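Local coordinates for switch-activating protein 1 (PDB 5JDK) that binds, through the N-terminal DNA-binding domain described here, sequences required for mating-type switching and a ribosomal DNA barrier where replication forks are blocked, at residues M41-V44 / V45-H49; Q127-R130 / E131-L134. All coordinates share one frame; numbering follows the deposited sequence.

How the contacts relate
Contacts 1 and 2 are two worked examples of how a helix can finish, taken from the first and last helices of one all-helical domain. In contact 1 (41-49) helix 34-46 ends close to the middle of the domain; in contact 2 (127-134) helix 107-131 runs out at the surface. The centre of contact 1 is about 7 Å, and that of contact 2 about 21 Å, from the centre of the chain. Their centres are about 22 Å apart and their nearest atoms about 9 Å, without touching. Helix 107-131 connects them: its Leu112, Glu118 and Trp119 pack against side chains of contact 1, and its last turn, with the residues that follow, forms contact 2. No DNA is bound in this structure, so neither contact can be placed against a DNA-binding surface from it.

Contact 1: residues M41-V44 / V45-H49; sequences MRLV and VRHKH
Val45 N donates to Met41 O over 2.9 Å, a regular helical bond, and the CG2 methyl of Val45 lies 3.4 Å from that same oxygen. Arg46 repeats the backbone pattern with Arg42 O, its CB lying against the carbonyl. At His47 the helix ends, and the residue grips Leu43 O twice: the backbone N at 3.1 Å and ring ND1 at 2.9 Å, arriving from opposite faces of the carbonyl plane. With CG turned beside its own backbone N (chi1 -66°), the imidazole meets Leu43 O edge-on, the oxygen only 4° out of the ring plane, which implies a proton on ND1. Shortened to an alanine here, the side chain is likely to leave Leu43 O without its ring donor and open a gap beside Leu43 and Ile66. Lys48 follows in a 3-10 turn, its N bonded to Val45 O, while its extended chain carries NZ to a salt bridge with Glu118. One side of this C-terminal end of helix 34-46 packs against the other three helices: Met41 and Val44 on Ile85 of helix 78-98, Leu43 and His47 on Ile66 of helix 56-71, and Val44 and Lys48 on Trp119 of helix 107-131.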
# COMPACT_ATOMS: atom_id res chain seq x y z
N MET A 41 -5.39 -0.43 -2.08
CA MET A 41 -4.10 -0.99 -2.47
C MET A 41 -4.02 -1.31 -3.95
O MET A 41 -2.93 -1.24 -4.53
CB MET A 41 -3.76 -2.20 -1.60
CG MET A 41 -3.49 -1.85 -0.16
SD MET A 41 -2.19 -0.64 0.11
CE MET A 41 -0.77 -1.55 -0.47
N ARG A 42 -5.14 -1.64 -4.60
CA ARG A 42 -5.13 -1.76 -6.05
C ARG A 42 -4.68 -0.46 -6.68
O ARG A 42 -3.89 -0.46 -7.63
CB ARG A 42 -6.52 -2.12 -6.57
CG ARG A 42 -6.93 -3.58 -6.37
CD ARG A 42 -8.35 -3.80 -6.84
NE ARG A 42 -8.81 -5.16 -6.59
CZ ARG A 42 -10.09 -5.51 -6.60
NH1 ARG A 42 -11.03 -4.61 -6.85
NH2 ARG A 42 -10.42 -6.77 -6.35
N LEU A 43 -5.20 0.68 -6.19
CA LEU A 43 -4.78 1.97 -6.73
C LEU A 43 -3.31 2.27 -6.45
O LEU A 43 -2.59 2.75 -7.33
CB LEU A 43 -5.63 3.08 -6.14
CG LEU A 43 -7.08 3.15 -6.58
CD1 LEU A 43 -7.80 4.19 -5.75
CD2 LEU A 43 -7.17 3.48 -8.06
N VAL A 44 -2.87 2.02 -5.22
CA VAL A 44 -1.47 2.24 -4.87
C VAL A 44 -0.56 1.46 -5.81
O VAL A 44 0.40 2.00 -6.38
CB VAL A 44 -1.25 1.84 -3.40
CG1 VAL A 44 0.22 1.77 -3.05
CG2 VAL A 44 -1.96 2.83 -2.47
N VAL A 45 -0.84 0.17 -5.98
CA VAL A 45 0.00 -0.67 -6.82
C VAL A 45 -0.07 -0.25 -8.28
O VAL A 45 0.95 -0.22 -8.97
CB VAL A 45 -0.36 -2.15 -6.61
CG1 VAL A 45 0.29 -3.03 -7.63
CG2 VAL A 45 0.08 -2.58 -5.22
N ARG A 46 -1.27 0.05 -8.79
CA ARG A 46 -1.39 0.47 -10.19
C ARG A 46 -0.52 1.67 -10.48
O ARG A 46 0.04 1.78 -11.58
CB ARG A 46 -2.85 0.80 -10.51
CG ARG A 46 -3.07 1.36 -11.91
CD ARG A 46 -2.77 0.31 -12.96
NE ARG A 46 -2.81 0.78 -14.35
CZ ARG A 46 -1.76 1.27 -15.01
NH1 ARG A 46 -0.58 1.40 -14.40
NH2 ARG A 46 -1.88 1.63 -16.28
N HIS A 47 -0.40 2.58 -9.52
CA HIS A 47 0.35 3.82 -9.69
C HIS A 47 1.75 3.75 -9.08
O HIS A 47 2.38 4.80 -8.91
CB HIS A 47 -0.43 4.98 -9.07
CG HIS A 47 -1.71 5.28 -9.78
ND1 HIS A 47 -2.89 4.60 -9.55
CD2 HIS A 47 -1.98 6.17 -10.77
CE1 HIS A 47 -3.83 5.07 -10.35
NE2 HIS A 47 -3.30 6.02 -11.10
N LYS A 48 2.27 2.56 -8.80
CA LYS A 48 3.46 2.44 -7.98
C LYS A 48 4.67 3.13 -8.60
O LYS A 48 5.54 3.62 -7.88
CB LYS A 48 3.77 0.97 -7.69
CG LYS A 48 4.25 0.17 -8.89
CD LYS A 48 4.37 -1.30 -8.57
CE LYS A 48 4.99 -2.05 -9.72
NZ LYS A 48 5.13 -3.49 -9.42
N HIS A 49 4.75 3.16 -9.93
CA HIS A 49 5.90 3.77 -10.58
C HIS A 49 5.84 5.28 -10.55
O HIS A 49 6.82 5.94 -10.93
CB HIS A 49 6.03 3.25 -12.01
CG HIS A 49 6.47 1.82 -12.07
ND1 HIS A 49 5.75 0.83 -12.71
CD2 HIS A 49 7.56 1.20 -11.54
CE1 HIS A 49 6.37 -0.32 -12.58
NE2 HIS A 49 7.47 -0.13 -11.88

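Contact 2: residues Q127-R130 / E131-L134; sequences QQYR and EKFL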
# COMPACT_ATOMS: atom_id res chain seq x y z
N GLN A 127 14.25 2.41 -1.64
CA GLN A 127 15.25 2.46 -0.57
C GLN A 127 16.62 2.03 -1.09
O GLN A 127 17.63 2.67 -0.78
CB GLN A 127 14.82 1.57 0.58
CG GLN A 127 13.65 2.13 1.34
CD GLN A 127 13.08 1.18 2.35
OE1 GLN A 127 13.65 0.11 2.60
NE2 GLN A 127 11.98 1.56 2.96
N GLN A 128 16.66 0.95 -1.88
CA GLN A 128 17.93 0.47 -2.39
C GLN A 128 18.60 1.51 -3.27
O GLN A 128 19.80 1.77 -3.15
CB GLN A 128 17.72 -0.84 -3.15
CG GLN A 128 17.29 -2.02 -2.25
CD GLN A 128 16.57 -3.13 -3.02
OE1 GLN A 128 15.83 -3.92 -2.44
NE2 GLN A 128 16.76 -3.16 -4.34
N TYR A 129 17.82 2.16 -4.14
CA TYR A 129 18.40 3.19 -4.98
C TYR A 129 18.92 4.36 -4.16
O TYR A 129 19.99 4.89 -4.47
CB TYR A 129 17.41 3.68 -6.03
CG TYR A 129 17.36 2.84 -7.28
CD1 TYR A 129 18.35 2.93 -8.24
CD2 TYR A 129 16.32 1.97 -7.52
CE1 TYR A 129 18.29 2.17 -9.40
CE2 TYR A 129 16.26 1.21 -8.68
CZ TYR A 129 17.26 1.31 -9.61
OH TYR A 129 17.18 0.54 -10.76
N ARG A 130 18.19 4.77 -3.12
CA ARG A 130 18.71 5.86 -2.29
C ARG A 130 20.03 5.46 -1.63
O ARG A 130 20.99 6.24 -1.61
CB ARG A 130 17.71 6.30 -1.23
CG ARG A 130 18.19 7.58 -0.51
CD ARG A 130 17.47 7.89 0.77
NE ARG A 130 16.08 8.25 0.56
CZ ARG A 130 15.26 8.63 1.54
NH1 ARG A 130 15.72 8.73 2.77
NH2 ARG A 130 14.00 8.92 1.30
N GLU A 131 20.09 4.25 -1.09
CA GLU A 131 21.25 3.82 -0.30
C GLU A 131 22.50 3.72 -1.16
O GLU A 131 23.61 3.87 -0.65
CB GLU A 131 20.94 2.47 0.34
CG GLU A 131 21.90 2.08 1.45
CD GLU A 131 21.54 2.69 2.79
OE1 GLU A 131 20.48 3.36 2.89
OE2 GLU A 131 22.31 2.49 3.75
N LYS A 132 22.35 3.45 -2.46
CA LYS A 132 23.50 3.34 -3.35
C LYS A 132 24.32 4.62 -3.44
O LYS A 132 25.48 4.57 -3.85
CB LYS A 132 23.02 2.98 -4.76
CG LYS A 132 22.51 1.55 -4.94
CD LYS A 132 21.79 1.38 -6.28
CE LYS A 132 20.99 0.08 -6.36
NZ LYS A 132 21.83 -1.15 -6.34
N PHE A 133 23.72 5.78 -3.11
CA PHE A 133 24.36 7.06 -3.34
C PHE A 133 24.38 7.95 -2.10
O PHE A 133 24.50 9.17 -2.21
CB PHE A 133 23.74 7.77 -4.55
CG PHE A 133 23.97 7.03 -5.83
CD1 PHE A 133 23.03 6.13 -6.32
CD2 PHE A 133 25.16 7.17 -6.51
CE1 PHE A 133 23.30 5.42 -7.49
CE2 PHE A 133 25.42 6.46 -7.66
CZ PHE A 133 24.49 5.59 -8.16
N LEU A 134 24.36 7.35 -0.92
CA LEU A 134 24.37 8.14 0.31
C LEU A 134 25.68 8.90 0.46
O LEU A 134 26.76 8.39 0.15
CB LEU A 134 24.18 7.23 1.52
CG LEU A 134 22.78 6.67 1.72
CD1 LEU A 134 22.76 5.79 2.96
CD2 LEU A 134 21.71 7.76 1.81
O HOH W 1 17.84 3.25 1.95
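Glu131 N bonds to Gln127 O at 2.9 Å and Lys132 N to Gln128 O at 3.1 Å, both four residues back, after which Phe133 N reaches only three back, to Arg130 O, from above the carbonyl plane. This is a helix C-terminus that passes into a type I beta turn from Glu131 to Leu134, as helix 107-131 runs out. A weak bond from Lys132 N to Tyr129 O belongs to the same change from four-residue to three-residue spacing.

The side chains gather round the last carbonyls. Lys132 folds back along the helix: CG lies opposite the carbonyl carbon (chi1 -72°), which sets it 3.3 Å from Gln128 O; further out, CD lies obliquely near the Tyr129 ring. NZ sits 6.0 Å from the centroid of that ring, close to its normal but so distant that the cation-pi attraction is at most weak. Phe133 turns an edge, through CD1, to Tyr129 O in the plane of its ring, a loose C-H approach. Leu134 lays CG and CD2 against Arg130 O, and CD2 also rests alongside the aliphatic CG of Arg130.

Arg130 NE forms a salt bridge with Asp53, in the connection between helices 34-46 and 56-71, and so ties the end of the last helix to that connection; Gln128 OE1 bonds Ser124 OG one turn earlier. Every residue here is exposed and touches a crystal neighbour, so the exact poses may owe something to the lattice. Glu131 bends at its second torsion (chi2 84°), bringing its carboxylate within reach of a water whose oxygen lies 2.8 Å from both Glu131 OE1 and Gln127 O and donates to each, so that this carbonyl receives the water as well as the N-H of Glu131.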